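Local coordinates for protein oxidoreductase, Gfo/Idh/MocA family (Pseudomonas syringae pv. tomato, PDB 3DTY) that probably catalyses the NAD(P)-dependent oxidation or reduction of a substrate not yet identified, as a tetrameric member of the Gfo/Idh/MocA family that binds magnesium, at residues N38-V43 / R340-M345; G109-C114 / A347-D352; N127-S132 / A366-V371; L317-I322 / W334-Y339. One frame throughout, in Å; residues are numbered along the deposited sequence.

Contact 1. Residues N38-V43 / R340-M345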
loop_
_atom_site.group_PDB
_atom_site.type_symbol
_atom_site.label_atom_id
_atom_site.label_comp_id
_atom_site.label_asym_id
_atom_site.label_seq_id
_atom_site.Cartn_x
_atom_site.Cartn_y
_atom_site.Cartn_z
ATOM N N ASN A 38 -27.239 -14.815 19.420
ATOM C CA ASN A 38 -28.372 -14.738 20.345
ATOM C C ASN A 38 -28.006 -14.196 21.720
ATOM O O ASN A 38 -28.534 -14.647 22.733
ATOM C CB ASN A 38 -29.033 -16.109 20.495
ATOM C CG ASN A 38 -29.568 -16.631 19.181
ATOM O OD1 ASN A 38 -30.126 -15.875 18.384
ATOM N ND2 ASN A 38 -29.411 -17.929 18.946
ATOM N N THR A 39 -27.103 -13.223 21.749
ATOM C CA THR A 39 -26.679 -12.612 23.000
ATOM C C THR A 39 -27.846 -11.811 23.554
ATOM O O THR A 39 -28.043 -11.731 24.761
ATOM C CB THR A 39 -25.495 -11.667 22.778
ATOM O OG1 THR A 39 -24.442 -12.378 22.118
ATOM C CG2 THR A 39 -24.988 -11.131 24.111
ATOM N N PHE A 40 -28.609 -11.210 22.649
ATOM C CA PHE A 40 -29.778 -10.422 23.015
ATOM C C PHE A 40 -30.961 -10.922 22.200
ATOM O O PHE A 40 -30.785 -11.585 21.179
ATOM C CB PHE A 40 -29.561 -8.940 22.691
ATOM C CG PHE A 40 -28.585 -8.240 23.599
ATOM C CD1 PHE A 40 -29.031 -7.583 24.740
ATOM C CD2 PHE A 40 -27.226 -8.229 23.306
ATOM C CE1 PHE A 40 -28.139 -6.913 25.576
ATOM C CE2 PHE A 40 -26.318 -7.564 24.133
ATOM C CZ PHE A 40 -26.775 -6.904 25.277
ATOM N N VAL A 41 -32.166 -10.617 22.664
ATOM C CA VAL A 41 -33.370 -10.981 21.937
ATOM C C VAL A 41 -34.286 -9.762 21.988
ATOM O O VAL A 41 -34.618 -9.259 23.068
ATOM C CB VAL A 41 -34.079 -12.220 22.543
ATOM C CG1 VAL A 41 -34.342 -12.012 24.028
ATOM C CG2 VAL A 41 -35.388 -12.474 21.796
ATOM N N LEU A 42 -34.671 -9.285 20.811
ATOM C CA LEU A 42 -35.526 -8.111 20.695
ATOM C C LEU A 42 -36.984 -8.471 20.951
ATOM O O LEU A 42 -37.606 -9.149 20.136
ATOM C CB LEU A 42 -35.377 -7.513 19.297
ATOM C CG LEU A 42 -36.173 -6.242 19.033
ATOM C CD1 LEU A 42 -35.616 -5.127 19.901
ATOM C CD2 LEU A 42 -36.101 -5.878 17.553
ATOM N N VAL A 43 -37.534 -8.015 22.072
ATOM C CA VAL A 43 -38.923 -8.337 22.397
ATOM C C VAL A 43 -39.841 -7.127 22.509
ATOM O O VAL A 43 -41.056 -7.271 22.663
ATOM C CB VAL A 43 -39.008 -9.142 23.709
ATOM C CG1 VAL A 43 -38.225 -10.434 23.565
ATOM C CG2 VAL A 43 -38.471 -8.319 24.870
ATOM N N ARG A 340 -19.561 -7.654 24.940
ATOM C CA ARG A 340 -18.955 -7.173 26.176
ATOM C C ARG A 340 -19.997 -6.441 27.001
ATOM O O ARG A 340 -19.993 -6.522 28.227
ATOM C CB ARG A 340 -17.766 -6.262 25.877
ATOM C CG ARG A 340 -16.572 -7.033 25.371
ATOM C CD ARG A 340 -15.442 -6.125 24.974
ATOM N NE ARG A 340 -14.384 -6.877 24.308
ATOM C CZ ARG A 340 -13.356 -6.314 23.685
ATOM N NH1 ARG A 340 -13.250 -4.992 23.646
ATOM N NH2 ARG A 340 -12.439 -7.072 23.095
ATOM N N PHE A 341 -20.886 -5.724 26.323
ATOM C CA PHE A 341 -21.953 -5.022 27.009
ATOM C C PHE A 341 -22.746 -6.080 27.793
ATOM O O PHE A 341 -23.075 -5.887 28.960
ATOM C CB PHE A 341 -22.874 -4.316 26.002
ATOM C CG PHE A 341 -22.267 -3.095 25.352
ATOM C CD1 PHE A 341 -21.339 -2.307 26.031
ATOM C CD2 PHE A 341 -22.679 -2.697 24.080
ATOM C CE1 PHE A 341 -20.834 -1.138 25.456
ATOM C CE2 PHE A 341 -22.182 -1.530 23.495
ATOM C CZ PHE A 341 -21.258 -0.748 24.182
ATOM N N ALA A 342 -23.027 -7.209 27.144
ATOM C CA ALA A 342 -23.784 -8.292 27.774
ATOM C C ALA A 342 -23.027 -8.872 28.969
ATOM O O ALA A 342 -23.625 -9.189 29.995
ATOM C CB ALA A 342 -24.080 -9.394 26.752
ATOM N N LEU A 343 -21.715 -9.018 28.832
ATOM C CA LEU A 343 -20.904 -9.542 29.926
ATOM C C LEU A 343 -20.921 -8.547 31.089
ATOM O O LEU A 343 -21.004 -8.938 32.253
ATOM C CB LEU A 343 -19.460 -9.788 29.458
ATOM C CG LEU A 343 -19.269 -10.953 28.480
ATOM C CD1 LEU A 343 -17.799 -11.067 28.051
ATOM C CD2 LEU A 343 -19.750 -12.239 29.139
ATOM N N ALA A 344 -20.860 -7.260 30.771
ATOM C CA ALA A 344 -20.874 -6.237 31.814
ATOM C C ALA A 344 -22.224 -6.252 32.538
ATOM O O ALA A 344 -22.295 -6.129 33.763
ATOM C CB ALA A 344 -20.603 -4.859 31.205
HETATM N N MSE A 345 -23.297 -6.422 31.779
HETATM C CA MSE A 345 -24.626 -6.458 32.372
HETATM C C MSE A 345 -24.767 -7.627 33.339
HETATM O O MSE A 345 -25.310 -7.480 34.437
HETATM C CB MSE A 345 -25.687 -6.577 31.278
HETATM C CG MSE A 345 -25.742 -5.383 30.355
HETATM SE SE MSE A 345 -27.068 -5.576 28.988
HETATM C CE MSE A 345 -26.672 -3.978 27.957
#
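Thr39 and Ala342 mark the closest backbone approach, 7.1 Å between their CA atoms, where the start of strand 40-46 comes up against helix 330-349. Their side chains point at each other, and the methyl carbon CG2 of Thr39 sits 3.3 Å from CB of Ala342, tighter than ordinary van der Waals contact. The threonine's first torsion (chi1 -55°) sets this up: CG2 lies opposite the backbone N and faces the helix, while OG1 stays beside that N and bonds to the carbonyl of Arg36. The methyl group thus goes to the interface and the hydroxyl stays with its own loop.

Phe40 reaches the helix with the far end of its ring. CE2 lies 3.9 Å from CB of Ala342, which approaches obliquely. On the other side of CZ, CE1 is 3.8 Å from SE of Met345, a selenomethionine here. Strand 40-46 is an outermost strand of the parallel sheet of the Rossmann domain, whereas helix 330-349 belongs to the C-terminal part of the chain, and this helix packs against the Rossmann sheet as an addition from that later sequence. The Met-aromatic contact within this packing is edge-on: SE stands 5.0 Å from the centroid of the Phe40 ring, 80° off the ring normal. Met345 runs extended beyond CG and crosses the phenylalanine side chain at about a right angle, bringing its terminal CE to 4.0 Å from CZ of Phe40. Ile13, on the neighbouring strand 13-17, touches Phe40, Ala342 and Met345 alike, and the Phe40 ring also meets that of Trp15.

Contact 2. Residues G109-C114 / A347-D352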
loop_
_atom_site.group_PDB
_atom_site.type_symbol
_atom_site.label_atom_id
_atom_site.label_comp_id
_atom_site.label_asym_id
_atom_site.label_seq_id
_atom_site.Cartn_x
_atom_site.Cartn_y
_atom_site.Cartn_z
ATOM N N GLY A 109 -34.667 1.076 35.984
ATOM C CA GLY A 109 -33.901 -0.132 36.244
ATOM C C GLY A 109 -33.449 -0.888 35.006
ATOM O O GLY A 109 -33.340 -2.115 35.014
ATOM N N LEU A 110 -33.164 -0.163 33.935
ATOM C CA LEU A 110 -32.736 -0.813 32.705
ATOM C C LEU A 110 -31.274 -0.563 32.359
ATOM O O LEU A 110 -30.780 0.556 32.517
ATOM C CB LEU A 110 -33.595 -0.327 31.538
ATOM C CG LEU A 110 -35.111 -0.520 31.629
ATOM C CD1 LEU A 110 -35.762 0.109 30.405
ATOM C CD2 LEU A 110 -35.447 -2.013 31.721
ATOM N N HIS A 111 -30.577 -1.607 31.911
ATOM C CA HIS A 111 -29.195 -1.427 31.473
ATOM C C HIS A 111 -29.350 -0.697 30.147
ATOM O O HIS A 111 -30.266 -0.991 29.376
ATOM C CB HIS A 111 -28.480 -2.754 31.204
ATOM C CG HIS A 111 -28.156 -3.536 32.435
ATOM N ND1 HIS A 111 -28.862 -4.659 32.807
ATOM C CD2 HIS A 111 -27.199 -3.363 33.377
ATOM C CE1 HIS A 111 -28.354 -5.147 33.926
ATOM N NE2 HIS A 111 -27.343 -4.380 34.293
ATOM N N VAL A 112 -28.451 0.237 29.880
ATOM C CA VAL A 112 -28.512 1.019 28.653
ATOM C C VAL A 112 -27.299 0.898 27.739
ATOM O O VAL A 112 -26.166 0.724 28.186
ATOM C CB VAL A 112 -28.685 2.526 28.979
ATOM C CG1 VAL A 112 -28.824 3.339 27.695
ATOM C CG2 VAL A 112 -29.893 2.725 29.867
ATOM N N VAL A 113 -27.565 0.970 26.445
ATOM C CA VAL A 113 -26.518 0.980 25.436
ATOM C C VAL A 113 -26.940 2.204 24.641
ATOM O O VAL A 113 -27.973 2.191 23.982
ATOM C CB VAL A 113 -26.534 -0.260 24.543
ATOM C CG1 VAL A 113 -25.565 -0.066 23.387
ATOM C CG2 VAL A 113 -26.132 -1.483 25.352
ATOM N N CYS A 114 -26.159 3.272 24.748
ATOM C CA CYS A 114 -26.488 4.517 24.078
ATOM C C CYS A 114 -25.574 4.829 22.911
ATOM O O CYS A 114 -24.352 4.696 23.005
ATOM C CB CYS A 114 -26.446 5.673 25.082
ATOM S SG CYS A 114 -27.139 7.239 24.459
ATOM N N ALA A 347 -22.316 -9.344 34.885
ATOM C CA ALA A 347 -21.447 -9.211 36.048
ATOM C C ALA A 347 -22.094 -8.243 37.032
ATOM O O ALA A 347 -22.071 -8.464 38.246
ATOM C CB ALA A 347 -20.081 -8.696 35.634
ATOM N N THR A 348 -22.673 -7.173 36.493
ATOM C CA THR A 348 -23.340 -6.164 37.308
ATOM C C THR A 348 -24.543 -6.771 38.019
ATOM O O THR A 348 -24.760 -6.511 39.200
ATOM C CB THR A 348 -23.831 -4.971 36.451
ATOM O OG1 THR A 348 -22.704 -4.271 35.914
ATOM C CG2 THR A 348 -24.653 -4.008 37.297
ATOM N N ASP A 349 -25.323 -7.576 37.298
ATOM C CA ASP A 349 -26.504 -8.213 37.871
ATOM C C ASP A 349 -26.112 -9.229 38.928
ATOM O O ASP A 349 -26.913 -9.597 39.781
ATOM C CB ASP A 349 -27.341 -8.894 36.782
ATOM C CG ASP A 349 -28.065 -7.894 35.886
ATOM O OD1 ASP A 349 -28.301 -6.752 36.333
ATOM O OD2 ASP A 349 -28.413 -8.251 34.742
ATOM N N ARG A 350 -24.864 -9.672 38.867
ATOM C CA ARG A 350 -24.337 -10.646 39.811
ATOM C C ARG A 350 -23.680 -9.926 40.993
ATOM O O ARG A 350 -23.300 -10.557 41.976
ATOM C CB ARG A 350 -23.307 -11.529 39.098
ATOM C CG ARG A 350 -23.611 -13.016 39.121
ATOM C CD ARG A 350 -22.831 -13.746 38.037
ATOM N NE ARG A 350 -21.392 -13.517 38.140
ATOM C CZ ARG A 350 -20.619 -13.177 37.113
ATOM N NH1 ARG A 350 -21.146 -13.021 35.906
ATOM N NH2 ARG A 350 -19.319 -12.996 37.287
ATOM N N SER A 351 -23.559 -8.605 40.891
ATOM C CA SER A 351 -22.932 -7.794 41.934
ATOM C C SER A 351 -21.469 -8.211 42.069
ATOM O O SER A 351 -20.906 -8.211 43.163
ATOM C CB SER A 351 -23.654 -7.981 43.277
ATOM O OG SER A 351 -25.011 -7.574 43.195
ATOM N N ASP A 352 -20.864 -8.562 40.935
ATOM C CA ASP A 352 -19.473 -9.006 40.891
ATOM C C ASP A 352 -18.547 -7.901 40.373
ATOM O O ASP A 352 -18.228 -7.855 39.183
ATOM C CB ASP A 352 -19.369 -10.229 39.985
ATOM C CG ASP A 352 -18.112 -11.032 40.228
ATOM O OD1 ASP A 352 -17.111 -10.443 40.683
ATOM O OD2 ASP A 352 -18.131 -12.250 39.949
#
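His111 points from the first residue of strand 111-114 toward the end of helix 330-349, where Thr348 and Asp349 receive its ring at the edge. CG2 of Thr348 lies 4.0 Å from NE2 of His111. Asp349 arrives from the opposite direction, its carboxylate plane turned 56° from the ring. The carboxylate is modelled too close to the ring for its exact position to be trusted, and the angle at NE2 is too poor for a hydrogen bond.

With chi1 at -66°, OG1 of Thr348 sits beside its own backbone N and bonds to the carbonyl of Ala344, leaving CG2 for the ring. Met345, one turn earlier, packs on His111, and Arg137 and Ile138 also touch the ring. Farther along, Arg350 NH2 forms a salt bridge with Asp352 OD2 (3.0 Å), met from above the carboxylate plane, while Asp352 OD1 caps the N of Ala355 in helix 353-357.

Ser351 has positive phi (63°), and its N bonds to Thr348 O as Asp352 N bonds to Ala347 O. This is a Schellman motif closing helix 330-349, matched by another at Gly109, which closes helix 98-107 just before its Rossmann strand.

Contact 3. Residues N127-S132 / A366-V371. With MG (magnesium ion), chain F.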
loop_
_atom_site.group_PDB
_atom_site.type_symbol
_atom_site.label_atom_id
_atom_site.label_comp_id
_atom_site.label_asym_id
_atom_site.label_seq_id
_atom_site.Cartn_x
_atom_site.Cartn_y
_atom_site.Cartn_z
ATOM N N ASN A 127 -24.683 13.271 35.820
ATOM C CA ASN A 127 -25.990 12.880 36.357
ATOM C C ASN A 127 -26.295 11.432 35.991
ATOM O O ASN A 127 -26.784 10.662 36.820
ATOM C CB ASN A 127 -27.119 13.760 35.806
ATOM C CG ASN A 127 -27.044 15.187 36.296
ATOM O OD1 ASN A 127 -26.353 15.486 37.266
ATOM N ND2 ASN A 127 -27.776 16.081 35.633
ATOM N N LEU A 128 -26.016 11.069 34.742
ATOM C CA LEU A 128 -26.263 9.713 34.275
ATOM C C LEU A 128 -25.355 8.738 35.024
ATOM O O LEU A 128 -25.777 7.642 35.402
ATOM C CB LEU A 128 -26.028 9.632 32.764
ATOM C CG LEU A 128 -26.920 10.540 31.902
ATOM C CD1 LEU A 128 -26.594 10.355 30.426
ATOM C CD2 LEU A 128 -28.382 10.200 32.157
ATOM N N ARG A 129 -24.110 9.147 35.249
ATOM C CA ARG A 129 -23.149 8.323 35.979
ATOM C C ARG A 129 -23.655 8.099 37.408
ATOM O O ARG A 129 -23.579 6.988 37.938
ATOM C CB ARG A 129 -21.780 9.010 36.015
ATOM C CG ARG A 129 -20.781 8.348 36.955
ATOM C CD ARG A 129 -19.514 9.179 37.091
ATOM N NE ARG A 129 -18.521 8.808 36.100
ATOM C CZ ARG A 129 -17.424 9.510 35.840
ATOM N NH1 ARG A 129 -17.180 10.637 36.500
ATOM N NH2 ARG A 129 -16.560 9.073 34.931
ATOM N N GLU A 130 -24.159 9.165 38.032
ATOM C CA GLU A 130 -24.708 9.074 39.383
ATOM C C GLU A 130 -25.864 8.061 39.399
ATOM O O GLU A 130 -25.905 7.157 40.241
ATOM C CB GLU A 130 -25.221 10.446 39.844
ATOM C CG GLU A 130 -24.160 11.389 40.416
ATOM C CD GLU A 130 -24.562 12.871 40.338
ATOM O OE1 GLU A 130 -25.764 13.186 40.498
ATOM O OE2 GLU A 130 -23.666 13.721 40.122
ATOM N N LEU A 131 -26.795 8.215 38.464
ATOM C CA LEU A 131 -27.948 7.319 38.366
ATOM C C LEU A 131 -27.531 5.886 38.060
ATOM O O LEU A 131 -28.135 4.928 38.557
ATOM C CB LEU A 131 -28.899 7.799 37.278
ATOM C CG LEU A 131 -29.671 9.079 37.593
ATOM C CD1 LEU A 131 -30.352 9.564 36.328
ATOM C CD2 LEU A 131 -30.696 8.822 38.698
ATOM N N SER A 132 -26.501 5.744 37.235
ATOM C CA SER A 132 -26.008 4.427 36.869
ATOM C C SER A 132 -25.532 3.678 38.110
ATOM O O SER A 132 -25.837 2.502 38.289
ATOM C CB SER A 132 -24.858 4.545 35.867
ATOM O OG SER A 132 -24.395 3.259 35.500
ATOM N N ALA A 366 -16.249 6.030 30.037
ATOM C CA ALA A 366 -15.830 6.423 28.695
ATOM C C ALA A 366 -16.857 7.389 28.122
ATOM O O ALA A 366 -16.520 8.288 27.353
ATOM C CB ALA A 366 -15.705 5.195 27.794
ATOM N N GLY A 367 -18.116 7.185 28.500
ATOM C CA GLY A 367 -19.184 8.045 28.021
ATOM C C GLY A 367 -19.016 9.451 28.562
ATOM O O GLY A 367 -19.136 10.435 27.833
ATOM N N VAL A 368 -18.736 9.548 29.854
ATOM C CA VAL A 368 -18.533 10.847 30.469
ATOM C C VAL A 368 -17.330 11.544 29.833
ATOM O O VAL A 368 -17.424 12.682 29.380
ATOM C CB VAL A 368 -18.280 10.714 31.984
ATOM C CG1 VAL A 368 -17.902 12.080 32.570
ATOM C CG2 VAL A 368 -19.529 10.155 32.672
ATOM N N GLU A 369 -16.199 10.850 29.782
ATOM C CA GLU A 369 -14.990 11.440 29.214
ATOM C C GLU A 369 -15.146 11.898 27.769
ATOM O O GLU A 369 -14.515 12.863 27.350
ATOM C CB GLU A 369 -13.817 10.465 29.334
ATOM C CG GLU A 369 -13.381 10.193 30.769
ATOM C CD GLU A 369 -13.310 11.464 31.624
ATOM O OE1 GLU A 369 -12.902 12.521 31.100
ATOM O OE2 GLU A 369 -13.654 11.403 32.825
ATOM N N GLY A 370 -15.976 11.201 27.003
ATOM C CA GLY A 370 -16.190 11.587 25.620
ATOM C C GLY A 370 -16.895 12.930 25.569
ATOM O O GLY A 370 -16.633 13.763 24.702
ATOM N N VAL A 371 -17.811 13.133 26.506
ATOM C CA VAL A 371 -18.548 14.385 26.598
ATOM C C VAL A 371 -17.600 15.463 27.114
ATOM O O VAL A 371 -17.573 16.568 26.592
ATOM C CB VAL A 371 -19.746 14.255 27.566
ATOM C CG1 VAL A 371 -20.405 15.608 27.770
ATOM C CG2 VAL A 371 -20.756 13.244 27.013
HETATM MG MG MG F . -26.255 17.495 38.162
HETATM O O HOH W 1 -25.585 16.224 39.943
HETATM O O HOH W 2 -24.324 16.683 37.853
HETATM O O HOH W 3 -25.540 18.920 39.163
HETATM O O HOH W 4 -28.088 17.402 38.755
#
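Arg129 lays one face of its guanidinium over Val368, joining helix 122-134 of the Rossmann domain to helix 364-382 of the C-terminal part. This is a helix-helix contact between the two parts of the chain, with CA atoms of Arg129 and Val368 7.6 Å apart. The two side chains cross at about a right angle. CG2 of Val368 lies 3.6 Å above the guanidinium plane, toward its rim, and is 3.8 Å from NE of Arg129; CB of Val368 is as close to NH2. The apolar valine therefore meets the flat of the cation and leaves its N-H groups to polar partners.

The bend that turns the group this way is at the third torsion of Arg129 (chi3 -90°), after two extended ones. NH2 of Arg129 makes a salt bridge with Asp365, and NH1 makes one with Glu126 on its own helix. Glu369 approaches near the guanidinium plane, but its OE2 stays 4.3 Å from NH2 of Arg129, beyond a salt bridge. The opposite charges probably still attract; OE1 of Glu369 is engaged by Arg372 and Tyr390.

Elsewhere on helix 122-134, Asn127 and Glu123 bind a magnesium ion, with four waters filling out six ligands. Tyr99 OH accepts from the amide ND2 of Asn127, which helps fix the rotation that turns OD1 to the metal. Glu130 stands in the second shell, its OE1 taking a 3.1 Å hydrogen bond from one bound water. The direct bond from Asn127 OD1 to magnesium measures 2.2 Å.

Contact 4. Residues L317-I322 / W334-Y339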
loop_
_atom_site.group_PDB
_atom_site.type_symbol
_atom_site.label_atom_id
_atom_site.label_comp_id
_atom_site.label_asym_id
_atom_site.label_seq_id
_atom_site.Cartn_x
_atom_site.Cartn_y
_atom_site.Cartn_z
ATOM N N LEU A 317 -7.155 -12.643 20.419
ATOM C CA LEU A 317 -7.597 -13.753 19.579
ATOM C C LEU A 317 -8.978 -14.291 19.950
ATOM O O LEU A 317 -9.684 -14.847 19.107
ATOM C CB LEU A 317 -6.592 -14.904 19.653
ATOM C CG LEU A 317 -5.225 -14.697 19.000
ATOM C CD1 LEU A 317 -4.291 -15.816 19.430
ATOM C CD2 LEU A 317 -5.369 -14.666 17.482
ATOM N N ILE A 318 -9.359 -14.118 21.211
ATOM C CA ILE A 318 -10.627 -14.642 21.706
ATOM C C ILE A 318 -11.875 -14.221 20.922
ATOM O O ILE A 318 -12.842 -14.985 20.837
ATOM C CB ILE A 318 -10.792 -14.303 23.207
ATOM C CG1 ILE A 318 -11.986 -15.068 23.791
ATOM C CG2 ILE A 318 -10.924 -12.792 23.391
ATOM C CD1 ILE A 318 -12.012 -15.069 25.321
ATOM N N ASP A 319 -11.849 -13.027 20.334
ATOM C CA ASP A 319 -12.984 -12.544 19.558
ATOM C C ASP A 319 -13.033 -13.029 18.112
ATOM O O ASP A 319 -14.064 -12.884 17.451
ATOM C CB ASP A 319 -13.028 -11.019 19.556
ATOM C CG ASP A 319 -13.465 -10.450 20.884
ATOM O OD1 ASP A 319 -14.424 -10.985 21.469
ATOM O OD2 ASP A 319 -12.863 -9.463 21.335
ATOM N N ASP A 320 -11.937 -13.589 17.611
ATOM C CA ASP A 320 -11.928 -14.065 16.228
ATOM C C ASP A 320 -13.173 -14.907 15.957
ATOM O O ASP A 320 -13.563 -15.728 16.784
ATOM C CB ASP A 320 -10.686 -14.910 15.938
ATOM C CG ASP A 320 -9.415 -14.081 15.826
ATOM O OD1 ASP A 320 -9.488 -12.880 15.479
ATOM O OD2 ASP A 320 -8.331 -14.647 16.070
ATOM N N ARG A 321 -13.799 -14.687 14.806
ATOM C CA ARG A 321 -14.986 -15.440 14.421
ATOM C C ARG A 321 -14.713 -16.272 13.162
ATOM O O ARG A 321 -15.577 -17.015 12.689
ATOM C CB ARG A 321 -16.162 -14.486 14.200
ATOM C CG ARG A 321 -16.655 -13.828 15.488
ATOM C CD ARG A 321 -17.462 -12.576 15.195
ATOM N NE ARG A 321 -17.810 -11.856 16.419
ATOM C CZ ARG A 321 -18.834 -12.161 17.214
ATOM N NH1 ARG A 321 -19.635 -13.179 16.917
ATOM N NH2 ARG A 321 -19.043 -11.456 18.322
ATOM N N ILE A 322 -13.503 -16.139 12.630
ATOM C CA ILE A 322 -13.088 -16.892 11.454
ATOM C C ILE A 322 -11.569 -16.793 11.364
ATOM O O ILE A 322 -10.974 -15.881 11.932
ATOM C CB ILE A 322 -13.756 -16.341 10.179
ATOM C CG1 ILE A 322 -13.491 -17.285 9.004
ATOM C CG2 ILE A 322 -13.265 -14.925 9.905
ATOM C CD1 ILE A 322 -14.392 -17.034 7.808
ATOM N N TRP A 334 -18.628 -4.627 16.072
ATOM C CA TRP A 334 -19.817 -4.232 16.818
ATOM C C TRP A 334 -20.430 -5.393 17.590
ATOM O O TRP A 334 -20.956 -5.203 18.693
ATOM C CB TRP A 334 -20.860 -3.612 15.889
ATOM C CG TRP A 334 -20.733 -2.121 15.797
ATOM C CD1 TRP A 334 -19.661 -1.411 15.328
ATOM C CD2 TRP A 334 -21.696 -1.156 16.231
ATOM N NE1 TRP A 334 -19.899 -0.059 15.448
ATOM C CE2 TRP A 334 -21.141 0.123 16.001
ATOM C CE3 TRP A 334 -22.977 -1.249 16.797
ATOM C CZ2 TRP A 334 -21.824 1.304 16.314
ATOM C CZ3 TRP A 334 -23.657 -0.074 17.106
ATOM C CH2 TRP A 334 -23.076 1.186 16.865
ATOM N N ALA A 335 -20.369 -6.593 17.023
ATOM C CA ALA A 335 -20.905 -7.755 17.719
ATOM C C ALA A 335 -20.004 -8.018 18.924
ATOM O O ALA A 335 -20.486 -8.389 19.992
ATOM C CB ALA A 335 -20.932 -8.977 16.798
ATOM N N ASN A 336 -18.697 -7.818 18.750
ATOM C CA ASN A 336 -17.746 -8.029 19.842
ATOM C C ASN A 336 -18.031 -7.031 20.963
ATOM O O ASN A 336 -17.911 -7.346 22.153
ATOM C CB ASN A 336 -16.301 -7.849 19.353
ATOM C CG ASN A 336 -15.878 -8.917 18.346
ATOM O OD1 ASN A 336 -16.444 -10.012 18.307
ATOM N ND2 ASN A 336 -14.863 -8.605 17.539
ATOM N N LEU A 337 -18.407 -5.820 20.574
ATOM C CA LEU A 337 -18.716 -4.781 21.543
ATOM C C LEU A 337 -19.983 -5.150 22.307
ATOM O O LEU A 337 -19.989 -5.180 23.537
ATOM C CB LEU A 337 -18.915 -3.442 20.839
ATOM C CG LEU A 337 -19.220 -2.258 21.761
ATOM C CD1 LEU A 337 -18.002 -1.942 22.599
ATOM C CD2 LEU A 337 -19.610 -1.045 20.937
ATOM N N TYR A 338 -21.057 -5.429 21.577
ATOM C CA TYR A 338 -22.313 -5.787 22.223
ATOM C C TYR A 338 -22.165 -7.000 23.139
ATOM O O TYR A 338 -22.877 -7.123 24.133
ATOM C CB TYR A 338 -23.404 -6.061 21.186
ATOM C CG TYR A 338 -24.378 -4.911 21.022
ATOM C CD1 TYR A 338 -24.136 -3.878 20.114
ATOM C CD2 TYR A 338 -25.534 -4.847 21.793
ATOM C CE1 TYR A 338 -25.040 -2.802 19.981
ATOM C CE2 TYR A 338 -26.431 -3.788 21.672
ATOM C CZ TYR A 338 -26.184 -2.774 20.768
ATOM O OH TYR A 338 -27.092 -1.741 20.670
ATOM N N TYR A 339 -21.245 -7.894 22.798
ATOM C CA TYR A 339 -21.018 -9.077 23.610
ATOM C C TYR A 339 -20.430 -8.660 24.954
ATOM O O TYR A 339 -20.758 -9.243 25.984
ATOM C CB TYR A 339 -20.067 -10.046 22.905
ATOM C CG TYR A 339 -19.836 -11.329 23.674
ATOM C CD1 TYR A 339 -20.882 -12.219 23.906
ATOM C CD2 TYR A 339 -18.572 -11.647 24.181
ATOM C CE1 TYR A 339 -20.675 -13.395 24.622
ATOM C CE2 TYR A 339 -18.357 -12.819 24.897
ATOM C CZ TYR A 339 -19.413 -13.686 25.114
ATOM O OH TYR A 339 -19.213 -14.837 25.838
HETATM O O HOH W 5 -14.812 -10.693 15.373
HETATM O O HOH W 6 -15.623 -9.280 22.759
HETATM O O HOH W 7 -21.384 -11.753 19.821
#
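Stretched out from CG to NE (chi3 -174°), the side chain of Arg321 lies along the amide of Asn336, the two sliding past each other in opposite directions with their planes nearly parallel. NE and NH2 both donate to the single oxygen OD1 of Asn336, each at 3.0 Å, gripping it side-on. OD1 lies in the guanidinium plane, whereas both donors reach it from the same face of the amide, tilted from the carbonyl plane; the N-H angles, 144° and 142°, are the bent ones expected when two N-H groups share one acceptor. CB of Ala335 covers one guanidinium face, 3.5 Å from NH2 of Arg321.

Asp319 stacks its carboxylate on the Asn336 amide, with CB of Asp319 3.6 Å from ND2 of Asn336. That ND2 gives one hydrogen bond to the carbonyl of Gly147 and another to a water that can also donate to Asp319 O, so both ends of the buried amide are satisfied. A second water lies between Asp319 OD1 and the carbonyl of Asn336, though it has more acceptors nearby than protons to give. Asp319 OD2 makes a salt bridge with Arg340, one turn farther along the helix, and NH1 of Arg321 makes one with Asp37 in the Rossmann domain. Phe331 of a second subunit packs on Arg321, placing this corner at a subunit interface of the tetramer.

Leu317 to Asp320 form a type I beta turn, and the arrangement is that of a loop folded back, through side chains and intervening waters, onto the helix that follows it, 330-349.

How the contacts relate
From the N terminus, strand 40-46 is the first partner to wait for helix 330-349, and contact 1 closes that long loop. Strand 111-114 meets the end of the same helix in contact 2, and helix 122-134 meets helix 364-382 in contact 3. Contacts 1, 2 and 3 cross one another along the chain, each joining Rossmann elements to the C-terminal part. Contact 4, a short local loop, is nested inside all three. Contacts 1, 2 and 4 share helix 330-349 and touch: Met345 packs on Val113, Tyr338 on Val113, and the Phe40 ring on the Tyr338 carbonyl. Contact 3 stands apart, its nearest atoms about 7 Å from contact 2.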